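PDB 5AEE: sulfoquinovosidase, which hydrolyses sulfoquinovosyl diacylglycerides, the sulfolipids of plants, and simpler sulfoquinovosides such as sulfoquinovosyl glycerol, releasing sulfoquinovose for sulfoglycolysis. Local coordinates for residues 304-309 and 342-347; 363-368 and 409-414; 506-511 and 535-540. The protein carries 1 engineered substitution. All coordinates share one frame; numbering follows the deposited sequence.

Overall arrangement
From the N terminus, the three contacts come in series within the TIM-barrel domain: each closes before the next opens, and none nests or crosses. Contact 1 brings the loop after strand 300-302 against the start of helix 343-351, enclosing helix 316-325 and strands 329-334 and 337-339. Contact 2 ties strand 365-366, an edge of a small antiparallel sheet, to the loop after barrel strand 401-404, closing over strand 371-374, helix 380-395 and strand 401-404. It touches contact 1, Trp-304 CZ3 packing 3.4 Å from Phe-367 CG. Contact 3 joins the loops following neighbouring barrel strands 501-505 and 534-536 and closes over helix 518-528, its centre about 25 Å from either of the others. All reach the bound sulfoquinovoside.

Contact 1 of 3, residues 304-309 and 342-347; sequences WNWKWN and KDLCEE. With NSQ (4-nitrophenyl alpha-D-6-sulfoquinovoside), chain E.
With CG anti to the backbone N (chi1 -169°), the Asn-305 amide extends to the start of helix 343-351, while Leu-344, with CG beside its backbone N, sends CD1 back toward Trp-306. The amide oxygen does the polar work. Asn-305 OD1 accepts Leu-344 N at 2.9 Å, a nearly straight bond (162°) lying in the carbonyl plane. The same oxygen accepts a hydrogen bond from a water whose own oxygen accepts Cys-345 N, so one side chain serves two amides of the first helical turn, one directly and one through water. Lys-342, at the N-cap position, lays its CB 3.4 Å from Asn-305 OD1, and its chain then leads away from Asn-305. Leu-344 meets Trp-306 at about a right angle, its CD1 3.8 Å from Trp-306 CD1. Trp-306 centres an inverse gamma turn; its indole NE1 is held by Tyr-337 O, and its backbone N is buried under the leucine methyl without a polar partner. Were the asparagine an alanine, Leu-344 N would probably lose its acceptor and the water would be held from the Cys-345 side alone among these partners, with the loop less firmly tied to the helix. One residue before Asn-305, the Trp-304 indole leads away from the helix to the ligand: its NE1 donates to sulfonate O13 of the bound sulfoquinovoside at 3.0 Å and 174°, the oxygen lying near the ring plane. Arg-301 and Val-302 also bond the ligand. The arrangement is thus a side-chain acceptor at a helix N-terminus, set behind the sulfonate-recognition site of this family 31 TIM barrel.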
loop_
_atom_site.group_PDB
_atom_site.type_symbol
_atom_site.label_atom_id
_atom_site.label_comp_id
_atom_site.label_asym_id
_atom_site.label_seq_id
_atom_site.Cartn_x
_atom_site.Cartn_y
_atom_site.Cartn_z
ATOM N N TRP A 304 -5.063 20.132 10.834
ATOM C CA TRP A 304 -4.179 20.112 9.611
ATOM C C TRP A 304 -3.459 21.391 9.233
ATOM O O TRP A 304 -3.588 21.974 8.130
ATOM C CB TRP A 304 -4.923 19.549 8.400
ATOM C CG TRP A 304 -5.449 18.192 8.501
ATOM C CD1 TRP A 304 -5.427 17.318 9.569
ATOM C CD2 TRP A 304 -6.159 17.520 7.482
ATOM N NE1 TRP A 304 -6.048 16.144 9.237
ATOM C CE2 TRP A 304 -6.501 16.237 7.969
ATOM C CE3 TRP A 304 -6.490 17.854 6.190
ATOM C CZ2 TRP A 304 -7.203 15.328 7.237
ATOM C CZ3 TRP A 304 -7.185 16.923 5.443
ATOM C CH2 TRP A 304 -7.503 15.671 5.959
ATOM N N ASN A 305 -2.554 21.788 10.121
ATOM C CA ASN A 305 -1.696 22.896 9.910
ATOM C C ASN A 305 -0.397 22.497 10.555
ATOM O O ASN A 305 -0.317 22.342 11.789
ATOM C CB ASN A 305 -2.274 24.154 10.568
ATOM C CG ASN A 305 -1.539 25.389 10.134
ATOM O OD1 ASN A 305 -1.589 25.801 8.960
ATOM N ND2 ASN A 305 -0.765 25.937 11.052
ATOM N N TRP A 306 0.613 22.366 9.716
ATOM C CA TRP A 306 1.775 21.554 9.987
ATOM C C TRP A 306 2.828 22.361 10.679
ATOM O O TRP A 306 3.886 22.578 10.162
ATOM C CB TRP A 306 2.303 20.953 8.722
ATOM C CG TRP A 306 1.135 20.319 7.940
ATOM C CD1 TRP A 306 0.820 20.591 6.652
ATOM C CD2 TRP A 306 0.182 19.377 8.400
ATOM N NE1 TRP A 306 -0.266 19.875 6.261
ATOM C CE2 TRP A 306 -0.672 19.099 7.319
ATOM C CE3 TRP A 306 -0.022 18.696 9.604
ATOM C CZ2 TRP A 306 -1.736 18.256 7.428
ATOM C CZ3 TRP A 306 -1.085 17.819 9.694
ATOM C CH2 TRP A 306 -1.914 17.599 8.636
ATOM N N LYS A 307 2.531 22.657 11.939
ATOM C CA LYS A 307 3.434 23.395 12.793
ATOM C C LYS A 307 3.190 22.897 14.197
ATOM O O LYS A 307 2.074 22.679 14.601
ATOM C CB LYS A 307 3.029 24.872 12.652
ATOM C CG LYS A 307 3.913 25.865 13.343
ATOM C CD LYS A 307 3.251 27.252 13.244
ATOM C CE LYS A 307 3.360 28.063 14.540
ATOM N NZ LYS A 307 4.752 28.429 14.943
ATOM N N TRP A 308 4.238 22.752 14.961
ATOM C CA TRP A 308 4.168 22.334 16.334
ATOM C C TRP A 308 3.244 23.277 17.076
ATOM O O TRP A 308 3.446 24.517 17.059
ATOM C CB TRP A 308 5.581 22.407 16.918
ATOM C CG TRP A 308 5.695 22.381 18.405
ATOM C CD1 TRP A 308 4.928 21.686 19.280
ATOM C CD2 TRP A 308 6.662 23.063 19.193
ATOM N NE1 TRP A 308 5.341 21.871 20.548
ATOM C CE2 TRP A 308 6.385 22.745 20.546
ATOM C CE3 TRP A 308 7.701 23.891 18.905
ATOM C CZ2 TRP A 308 7.164 23.207 21.599
ATOM C CZ3 TRP A 308 8.484 24.390 19.969
ATOM C CH2 TRP A 308 8.182 24.058 21.275
ATOM N N ASN A 309 2.280 22.699 17.779
ATOM C CA ASN A 309 1.368 23.410 18.661
ATOM C C ASN A 309 1.930 23.355 20.081
ATOM O O ASN A 309 1.824 22.357 20.771
ATOM C CB ASN A 309 -0.039 22.820 18.507
ATOM C CG ASN A 309 -1.054 23.486 19.442
ATOM O OD1 ASN A 309 -0.754 23.816 20.603
ATOM N ND2 ASN A 309 -2.246 23.706 18.919
ATOM N N LYS A 342 -6.557 27.925 8.805
ATOM C CA LYS A 342 -5.229 28.078 9.414
ATOM C C LYS A 342 -4.233 28.684 8.471
ATOM O O LYS A 342 -4.501 28.826 7.278
ATOM C CB LYS A 342 -4.742 26.697 9.928
ATOM C CG LYS A 342 -5.555 26.141 11.114
ATOM C CD LYS A 342 -5.249 26.845 12.402
ATOM C CE LYS A 342 -6.237 26.344 13.423
ATOM N NZ LYS A 342 -6.042 26.968 14.746
ATOM N N ASP A 343 -3.074 29.024 9.043
ATOM C CA ASP A 343 -2.020 29.804 8.432
ATOM C C ASP A 343 -1.438 29.273 7.124
ATOM O O ASP A 343 -1.200 30.043 6.181
ATOM C CB ASP A 343 -0.802 29.856 9.397
ATOM C CG ASP A 343 -0.858 30.985 10.365
ATOM O OD1 ASP A 343 -1.947 31.537 10.627
ATOM O OD2 ASP A 343 0.225 31.337 10.877
ATOM N N LEU A 344 -1.085 27.980 7.094
ATOM C CA LEU A 344 -0.427 27.454 5.917
ATOM C C LEU A 344 -1.291 27.552 4.702
ATOM O O LEU A 344 -0.768 27.777 3.609
ATOM C CB LEU A 344 0.015 25.996 6.087
ATOM C CG LEU A 344 1.139 25.741 7.069
ATOM C CD1 LEU A 344 1.564 24.279 6.889
ATOM C CD2 LEU A 344 2.298 26.697 6.824
ATOM N N CYS A 345 -2.583 27.332 4.877
ATOM C CA CYS A 345 -3.519 27.436 3.773
ATOM C C CYS A 345 -3.580 28.854 3.252
ATOM O O CYS A 345 -3.583 29.069 2.041
ATOM C CB CYS A 345 -4.913 27.011 4.158
ATOM S SG CYS A 345 -5.955 26.795 2.682
ATOM N N GLU A 346 -3.549 29.799 4.181
ATOM C CA GLU A 346 -3.507 31.221 3.819
ATOM C C GLU A 346 -2.231 31.533 3.057
ATOM O O GLU A 346 -2.267 32.133 1.985
ATOM C CB GLU A 346 -3.632 32.089 5.051
ATOM C CG GLU A 346 -3.957 33.526 4.719
ATOM C CD GLU A 346 -3.947 34.409 5.955
ATOM O OE1 GLU A 346 -2.903 34.466 6.658
ATOM O OE2 GLU A 346 -4.996 35.041 6.226
ATOM N N GLU A 347 -1.102 31.089 3.583
ATOM C CA GLU A 347 0.173 31.325 2.912
ATOM C C GLU A 347 0.204 30.655 1.528
ATOM O O GLU A 347 0.630 31.272 0.528
ATOM C CB GLU A 347 1.311 30.854 3.786
ATOM C CG GLU A 347 2.653 31.323 3.293
ATOM C CD GLU A 347 3.782 31.007 4.251
ATOM O OE1 GLU A 347 4.048 29.815 4.477
ATOM O OE2 GLU A 347 4.394 31.970 4.781
HETATM O O12 NSQ E . -7.458 12.643 9.302
HETATM S S10 NSQ E . -6.959 12.634 10.698
HETATM O O13 NSQ E . -6.346 13.877 11.215
HETATM O O11 NSQ E . -8.034 12.117 11.543
HETATM C C6 NSQ E . -5.652 11.519 10.813
HETATM C C5 NSQ E . -5.970 10.073 10.459
HETATM O O5 NSQ E . -6.044 10.076 8.997
HETATM C C1 NSQ E . -6.102 8.837 8.357
HETATM C C2 NSQ E . -4.984 7.891 8.847
HETATM O O2 NSQ E . -5.131 6.701 8.122
HETATM C C3 NSQ E . -5.083 7.749 10.350
HETATM O O3 NSQ E . -4.107 6.875 10.876
HETATM C C4 NSQ E . -4.933 9.090 11.030
HETATM O O4 NSQ E . -5.126 8.907 12.466
HETATM O O1 NSQ E . -7.396 8.335 8.687
HETATM C C25 NSQ E . -8.436 8.880 8.046
HETATM C C26 NSQ E . -8.506 8.793 6.646
HETATM C C27 NSQ E . -9.542 9.415 6.013
HETATM C C28 NSQ E . -10.533 10.047 6.754
HETATM N N32 NSQ E . -11.554 10.718 6.053
HETATM O O33 NSQ E . -12.224 11.603 6.660
HETATM O O34 NSQ E . -11.661 10.573 4.785
HETATM C C29 NSQ E . -10.418 10.132 8.139
HETATM C C30 NSQ E . -9.360 9.535 8.798
HETATM O O HOH W 1 -3.473 25.509 7.094
#

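Contact 2 of 3, residues 363-368 and 409-414; sequences YLVEFG and YLPTDT. With NSQ (4-nitrophenyl alpha-D-6-sulfoquinovoside), chain E.
Tyr-409 opens the second segment with its ring beneath Phe-367: Phe-367 CE1 sits over one face, 3.3 Å from Tyr-409 CD2, and the two planes are inclined at 38°, neither parallel nor perpendicular. Val-365 CG1 and the backbone oxygen of Glu-366 come to the edge of the tyrosine ring instead. At its far end Tyr-409 OH donates to nitro oxygen O34 of the bound ligand at 3.0 Å. Next in contact is Pro-411, whose CG packs against both Val-365 CG2, 3.7 Å away, and Tyr-363 CE1; Met-50 of strand 39-51 also packs on this proline. Pro-411 starts a type I turn that runs to Thr-414. Within it, Asp-413 holds CG between its backbone N and carbonyl carbon (chi1 55°), which turns the carboxylate back to Tyr-363. Tyr-363 OH donates to Asp-413 OD1 at 2.7 Å on the syn side, 27° out of the carboxylate plane. Thr-414 places CG2 over the Tyr-363 ring in a CH-pi contact, 3.8 Å from the centroid, and its OG1 donates to Pro-411 O. The chemistry is therefore divided: a polar grip on the turn at Tyr-363, apolar packing in the middle, and aromatic support for Tyr-409, which probably helps hold its hydroxyl at the aglycone end of the substrate pocket.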
loop_
_atom_site.group_PDB
_atom_site.type_symbol
_atom_site.label_atom_id
_atom_site.label_comp_id
_atom_site.label_asym_id
_atom_site.label_seq_id
_atom_site.Cartn_x
_atom_site.Cartn_y
_atom_site.Cartn_z
ATOM N N TYR A 363 -9.407 25.558 -4.770
ATOM C CA TYR A 363 -10.379 24.518 -4.560
ATOM C C TYR A 363 -10.382 24.139 -3.072
ATOM O O TYR A 363 -9.379 23.700 -2.561
ATOM C CB TYR A 363 -9.994 23.336 -5.439
ATOM C CG TYR A 363 -11.073 22.326 -5.640
ATOM C CD1 TYR A 363 -11.580 21.595 -4.556
ATOM C CD2 TYR A 363 -11.568 22.074 -6.884
ATOM C CE1 TYR A 363 -12.571 20.670 -4.725
ATOM C CE2 TYR A 363 -12.561 21.141 -7.075
ATOM C CZ TYR A 363 -13.051 20.438 -5.980
ATOM O OH TYR A 363 -14.005 19.476 -6.111
ATOM N N LEU A 364 -11.515 24.288 -2.381
ATOM C CA LEU A 364 -11.593 23.845 -0.989
ATOM C C LEU A 364 -12.297 22.508 -0.935
ATOM O O LEU A 364 -13.416 22.356 -1.413
ATOM C CB LEU A 364 -12.249 24.877 -0.082
ATOM C CG LEU A 364 -11.462 26.197 -0.014
ATOM C CD1 LEU A 364 -12.229 27.226 0.813
ATOM C CD2 LEU A 364 -10.037 26.009 0.484
ATOM N N VAL A 365 -11.596 21.516 -0.401
ATOM C CA VAL A 365 -12.116 20.189 -0.333
ATOM C C VAL A 365 -12.765 20.029 1.016
ATOM O O VAL A 365 -12.197 20.450 2.029
ATOM C CB VAL A 365 -11.004 19.120 -0.537
ATOM C CG1 VAL A 365 -11.516 17.707 -0.202
ATOM C CG2 VAL A 365 -10.482 19.177 -1.949
ATOM N N GLU A 366 -13.899 19.339 1.033
ATOM C CA GLU A 366 -14.561 18.986 2.318
ATOM C C GLU A 366 -13.938 17.687 2.845
ATOM O O GLU A 366 -14.005 16.658 2.185
ATOM C CB GLU A 366 -16.091 18.850 2.145
ATOM C CG GLU A 366 -16.905 19.307 3.372
ATOM C CD GLU A 366 -16.899 18.325 4.518
ATOM O OE1 GLU A 366 -16.629 17.138 4.277
ATOM O OE2 GLU A 366 -17.155 18.724 5.671
ATOM N N PHE A 367 -13.318 17.736 4.031
ATOM C CA PHE A 367 -12.539 16.589 4.574
ATOM C C PHE A 367 -13.221 15.900 5.769
ATOM O O PHE A 367 -12.652 14.950 6.354
ATOM C CB PHE A 367 -11.127 17.090 5.003
ATOM C CG PHE A 367 -10.180 17.272 3.866
ATOM C CD1 PHE A 367 -9.702 16.165 3.145
ATOM C CD2 PHE A 367 -9.778 18.540 3.477
ATOM C CE1 PHE A 367 -8.874 16.337 2.048
ATOM C CE2 PHE A 367 -8.919 18.710 2.407
ATOM C CZ PHE A 367 -8.471 17.611 1.702
ATOM N N GLY A 368 -14.405 16.383 6.162
ATOM C CA GLY A 368 -15.198 15.762 7.252
ATOM C C GLY A 368 -15.377 16.811 8.303
ATOM O O GLY A 368 -14.706 16.789 9.327
ATOM N N TYR A 409 -7.037 11.695 -2.368
ATOM C CA TYR A 409 -8.253 12.497 -2.270
ATOM C C TYR A 409 -8.380 13.546 -3.309
ATOM O O TYR A 409 -9.270 14.387 -3.167
ATOM C CB TYR A 409 -8.240 13.265 -0.955
ATOM C CG TYR A 409 -9.404 13.165 0.023
ATOM C CD1 TYR A 409 -9.407 12.168 0.988
ATOM C CD2 TYR A 409 -10.397 14.164 0.098
ATOM C CE1 TYR A 409 -10.407 12.107 1.980
ATOM C CE2 TYR A 409 -11.400 14.126 1.088
ATOM C CZ TYR A 409 -11.403 13.070 2.031
ATOM O OH TYR A 409 -12.354 12.953 3.080
ATOM N N LEU A 410 -7.534 13.564 -4.333
ATOM C CA LEU A 410 -7.646 14.605 -5.314
ATOM C C LEU A 410 -8.961 14.517 -6.063
ATOM O O LEU A 410 -9.205 13.530 -6.732
ATOM C CB LEU A 410 -6.510 14.548 -6.318
ATOM C CG LEU A 410 -6.428 15.773 -7.208
ATOM C CD1 LEU A 410 -5.650 16.863 -6.512
ATOM C CD2 LEU A 410 -5.732 15.441 -8.520
ATOM N N PRO A 411 -9.808 15.579 -5.993
ATOM C CA PRO A 411 -11.040 15.548 -6.829
ATOM C C PRO A 411 -10.719 15.750 -8.317
ATOM O O PRO A 411 -9.685 16.328 -8.658
ATOM C CB PRO A 411 -11.875 16.711 -6.273
ATOM C CG PRO A 411 -11.204 17.083 -4.966
ATOM C CD PRO A 411 -9.779 16.742 -5.077
ATOM N N THR A 412 -11.598 15.246 -9.183
ATOM C CA THR A 412 -11.351 15.212 -10.595
ATOM C C THR A 412 -11.738 16.526 -11.281
ATOM O O THR A 412 -11.510 16.684 -12.467
ATOM C CB THR A 412 -12.119 14.041 -11.236
ATOM O OG1 THR A 412 -13.511 14.101 -10.903
ATOM C CG2 THR A 412 -11.504 12.708 -10.756
ATOM N N ASP A 413 -12.309 17.478 -10.555
ATOM C CA ASP A 413 -12.556 18.808 -11.131
ATOM C C ASP A 413 -11.651 19.848 -10.492
ATOM O O ASP A 413 -11.990 21.025 -10.431
ATOM C CB ASP A 413 -14.048 19.165 -11.014
ATOM C CG ASP A 413 -14.578 19.081 -9.570
ATOM O OD1 ASP A 413 -13.833 18.649 -8.648
ATOM O OD2 ASP A 413 -15.751 19.424 -9.355
ATOM N N THR A 414 -10.488 19.416 -9.999
ATOM C CA THR A 414 -9.430 20.376 -9.663
ATOM C C THR A 414 -8.687 20.652 -10.936
ATOM O O THR A 414 -8.757 19.852 -11.834
ATOM C CB THR A 414 -8.423 19.844 -8.645
ATOM O OG1 THR A 414 -8.000 18.551 -9.028
ATOM C CG2 THR A 414 -9.008 19.739 -7.275
HETATM O O12 NSQ E . -7.458 12.643 9.302
HETATM S S10 NSQ E . -6.959 12.634 10.698
HETATM O O13 NSQ E . -6.346 13.877 11.215
HETATM O O11 NSQ E . -8.034 12.117 11.543
HETATM C C6 NSQ E . -5.652 11.519 10.813
HETATM C C5 NSQ E . -5.970 10.073 10.459
HETATM O O5 NSQ E . -6.044 10.076 8.997
HETATM C C1 NSQ E . -6.102 8.837 8.357
HETATM C C2 NSQ E . -4.984 7.891 8.847
HETATM O O2 NSQ E . -5.131 6.701 8.122
HETATM C C3 NSQ E . -5.083 7.749 10.350
HETATM O O3 NSQ E . -4.107 6.875 10.876
HETATM C C4 NSQ E . -4.933 9.090 11.030
HETATM O O4 NSQ E . -5.126 8.907 12.466
HETATM O O1 NSQ E . -7.396 8.335 8.687
HETATM C C25 NSQ E . -8.436 8.880 8.046
HETATM C C26 NSQ E . -8.506 8.793 6.646
HETATM C C27 NSQ E . -9.542 9.415 6.013
HETATM C C28 NSQ E . -10.533 10.047 6.754
HETATM N N32 NSQ E . -11.554 10.718 6.053
HETATM O O33 NSQ E . -12.224 11.603 6.660
HETATM O O34 NSQ E . -11.661 10.573 4.785
HETATM C C29 NSQ E . -10.418 10.132 8.139
HETATM C C30 NSQ E . -9.360 9.535 8.798
#

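Contact 3 of 3, residues 506-511 and 535-540. With NSQ (4-nitrophenyl alpha-D-6-sulfoquinovoside), chain E.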
loop_
_atom_site.group_PDB
_atom_site.type_symbol
_atom_site.label_atom_id
_atom_site.label_comp_id
_atom_site.label_asym_id
_atom_site.label_seq_id
_atom_site.Cartn_x
_atom_site.Cartn_y
_atom_site.Cartn_z
ATOM N N GLY A 506 -3.787 -2.851 16.671
ATOM C CA GLY A 506 -5.136 -2.703 17.160
ATOM C C GLY A 506 -6.138 -2.216 16.129
ATOM O O GLY A 506 -7.297 -2.134 16.413
ATOM N N GLY A 507 -5.720 -1.888 14.924
ATOM C CA GLY A 507 -6.656 -1.262 13.999
ATOM C C GLY A 507 -6.945 0.207 14.313
ATOM O O GLY A 507 -6.378 0.823 15.300
ATOM N N TYR A 508 -7.839 0.784 13.516
ATOM C CA TYR A 508 -8.106 2.215 13.643
ATOM C C TYR A 508 -9.573 2.613 13.774
ATOM O O TYR A 508 -9.931 3.286 14.738
ATOM C CB TYR A 508 -7.473 2.992 12.449
ATOM C CG TYR A 508 -7.824 4.448 12.431
ATOM C CD1 TYR A 508 -7.116 5.346 13.187
ATOM C CD2 TYR A 508 -8.873 4.921 11.649
ATOM C CE1 TYR A 508 -7.438 6.704 13.142
ATOM C CE2 TYR A 508 -9.216 6.282 11.607
ATOM C CZ TYR A 508 -8.470 7.187 12.347
ATOM O OH TYR A 508 -8.804 8.562 12.372
ATOM N N THR A 509 -10.405 2.123 12.835
ATOM C CA THR A 509 -11.698 2.627 12.607
ATOM C C THR A 509 -12.703 2.152 13.651
ATOM O O THR A 509 -12.955 0.974 13.816
ATOM C CB THR A 509 -12.205 2.226 11.210
ATOM O OG1 THR A 509 -11.192 2.604 10.222
ATOM C CG2 THR A 509 -13.614 2.941 10.936
ATOM N N THR A 510 -13.278 3.129 14.337
ATOM C CA THR A 510 -14.033 2.950 15.578
ATOM C C THR A 510 -15.312 3.735 15.299
ATOM O O THR A 510 -15.386 4.951 15.486
ATOM C CB THR A 510 -13.272 3.596 16.739
ATOM O OG1 THR A 510 -11.914 3.174 16.676
ATOM C CG2 THR A 510 -13.887 3.177 18.034
ATOM N N LEU A 511 -16.310 3.026 14.755
ATOM C CA LEU A 511 -17.548 3.627 14.308
ATOM C C LEU A 511 -18.627 2.618 14.631
ATOM O O LEU A 511 -18.370 1.398 14.709
ATOM C CB LEU A 511 -17.547 3.837 12.801
ATOM C CG LEU A 511 -16.584 4.849 12.245
ATOM C CD1 LEU A 511 -16.684 4.879 10.752
ATOM C CD2 LEU A 511 -16.863 6.206 12.844
ATOM N N ARG A 535 4.026 -0.401 15.662
ATOM C CA ARG A 535 3.497 0.936 15.977
ATOM C C ARG A 535 2.049 0.847 16.359
ATOM O O ARG A 535 1.242 0.236 15.633
ATOM C CB ARG A 535 3.722 1.894 14.820
ATOM C CG ARG A 535 3.018 3.256 15.030
ATOM C CD ARG A 535 3.068 4.122 13.794
ATOM N NE ARG A 535 2.378 3.499 12.682
ATOM C CZ ARG A 535 1.064 3.365 12.536
ATOM N NH1 ARG A 535 0.198 3.875 13.421
ATOM N NH2 ARG A 535 0.577 2.735 11.426
ATOM N N THR A 536 1.685 1.493 17.453
ATOM C CA THR A 536 0.295 1.517 17.862
ATOM C C THR A 536 -0.462 2.746 17.368
ATOM O O THR A 536 0.108 3.703 16.840
ATOM C CB THR A 536 0.102 1.383 19.407
ATOM O OG1 THR A 536 0.417 2.601 20.064
ATOM C CG2 THR A 536 0.945 0.247 19.966
ATOM N N HIS A 537 -1.788 2.659 17.486
ATOM C CA HIS A 537 -2.711 3.781 17.189
ATOM C C HIS A 537 -3.802 3.780 18.227
ATOM O O HIS A 537 -4.347 2.723 18.531
ATOM C CB HIS A 537 -3.377 3.570 15.814
ATOM C CG HIS A 537 -3.727 4.818 15.091
ATOM N ND1 HIS A 537 -4.309 5.885 15.700
ATOM C CD2 HIS A 537 -3.622 5.152 13.789
ATOM C CE1 HIS A 537 -4.563 6.826 14.826
ATOM N NE2 HIS A 537 -4.141 6.419 13.659
ATOM N N GLU A 538 -4.212 4.980 18.643
ATOM C CA GLU A 538 -5.356 5.171 19.503
ATOM C C GLU A 538 -6.677 4.872 18.797
ATOM O O GLU A 538 -7.584 4.445 19.459
ATOM C CB GLU A 538 -5.368 6.502 20.127
ATOM C CG GLU A 538 -4.191 6.670 21.098
ATOM C CD GLU A 538 -4.275 7.922 21.884
ATOM O OE1 GLU A 538 -5.145 8.807 21.552
ATOM O OE2 GLU A 538 -3.452 8.039 22.827
ATOM N N GLY A 539 -6.715 4.978 17.459
ATOM C CA GLY A 539 -7.930 4.943 16.685
ATOM C C GLY A 539 -8.583 6.352 16.677
ATOM O O GLY A 539 -8.125 7.295 17.369
ATOM N N ASN A 540 -9.692 6.462 15.964
ATOM C CA ASN A 540 -10.372 7.774 15.847
ATOM C C ASN A 540 -11.170 8.176 17.059
ATOM O O ASN A 540 -11.478 9.357 17.238
ATOM C CB ASN A 540 -11.253 7.863 14.671
ATOM C CG ASN A 540 -12.258 6.798 14.616
ATOM O OD1 ASN A 540 -11.911 5.611 14.584
ATOM N ND2 ASN A 540 -13.482 7.178 14.451
HETATM O O12 NSQ E . -7.458 12.643 9.302
HETATM S S10 NSQ E . -6.959 12.634 10.698
HETATM O O13 NSQ E . -6.346 13.877 11.215
HETATM O O11 NSQ E . -8.034 12.117 11.543
HETATM C C6 NSQ E . -5.652 11.519 10.813
HETATM C C5 NSQ E . -5.970 10.073 10.459
HETATM O O5 NSQ E . -6.044 10.076 8.997
HETATM C C1 NSQ E . -6.102 8.837 8.357
HETATM C C2 NSQ E . -4.984 7.891 8.847
HETATM O O2 NSQ E . -5.131 6.701 8.122
HETATM C C3 NSQ E . -5.083 7.749 10.350
HETATM O O3 NSQ E . -4.107 6.875 10.876
HETATM C C4 NSQ E . -4.933 9.090 11.030
HETATM O O4 NSQ E . -5.126 8.907 12.466
HETATM O O1 NSQ E . -7.396 8.335 8.687
HETATM C C25 NSQ E . -8.436 8.880 8.046
HETATM C C26 NSQ E . -8.506 8.793 6.646
HETATM C C27 NSQ E . -9.542 9.415 6.013
HETATM C C28 NSQ E . -10.533 10.047 6.754
HETATM N N32 NSQ E . -11.554 10.718 6.053
HETATM O O33 NSQ E . -12.224 11.603 6.660
HETATM O O34 NSQ E . -11.661 10.573 4.785
HETATM C C29 NSQ E . -10.418 10.132 8.139
HETATM C C30 NSQ E . -9.360 9.535 8.798
#
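Tyr-508 and His-537 meet in the catalytic TIM barrel of this family 31 enzyme, on loops that follow the neighbouring parallel strands 501-505 and 534-536. The edge of Tyr-508 is turned to the face of His-537, an offset edge-to-face pair with planes 61° apart and CD1 of the tyrosine 3.2 Å from NE2 of the histidine. That nitrogen is bonded to two sugar hydroxyls: His-537 NE2 donates to ligand O4 and shares a 2.8 Å bond with O3 whose direction is open. The sugar also covers one face of Tyr-508; Asn-540 N lies over the other. Asn-540 knits the loops together. Its ND2 donates to Thr-510 O at 3.1 Å, approaching from above the carbonyl plane, and to Phe-298 O. Its OD1 accepts a weak bond from Thr-510 N, and Asn-540 N gives a long, weak one to Tyr-508 O. That carbonyl also accepts Thr-510 OG1, which in turn bonds Asn-545 ND2. At Gly-539 a side chain would clash with the same oxygen: Tyr-508 O lies only 3.2 Å from Gly-539 CA.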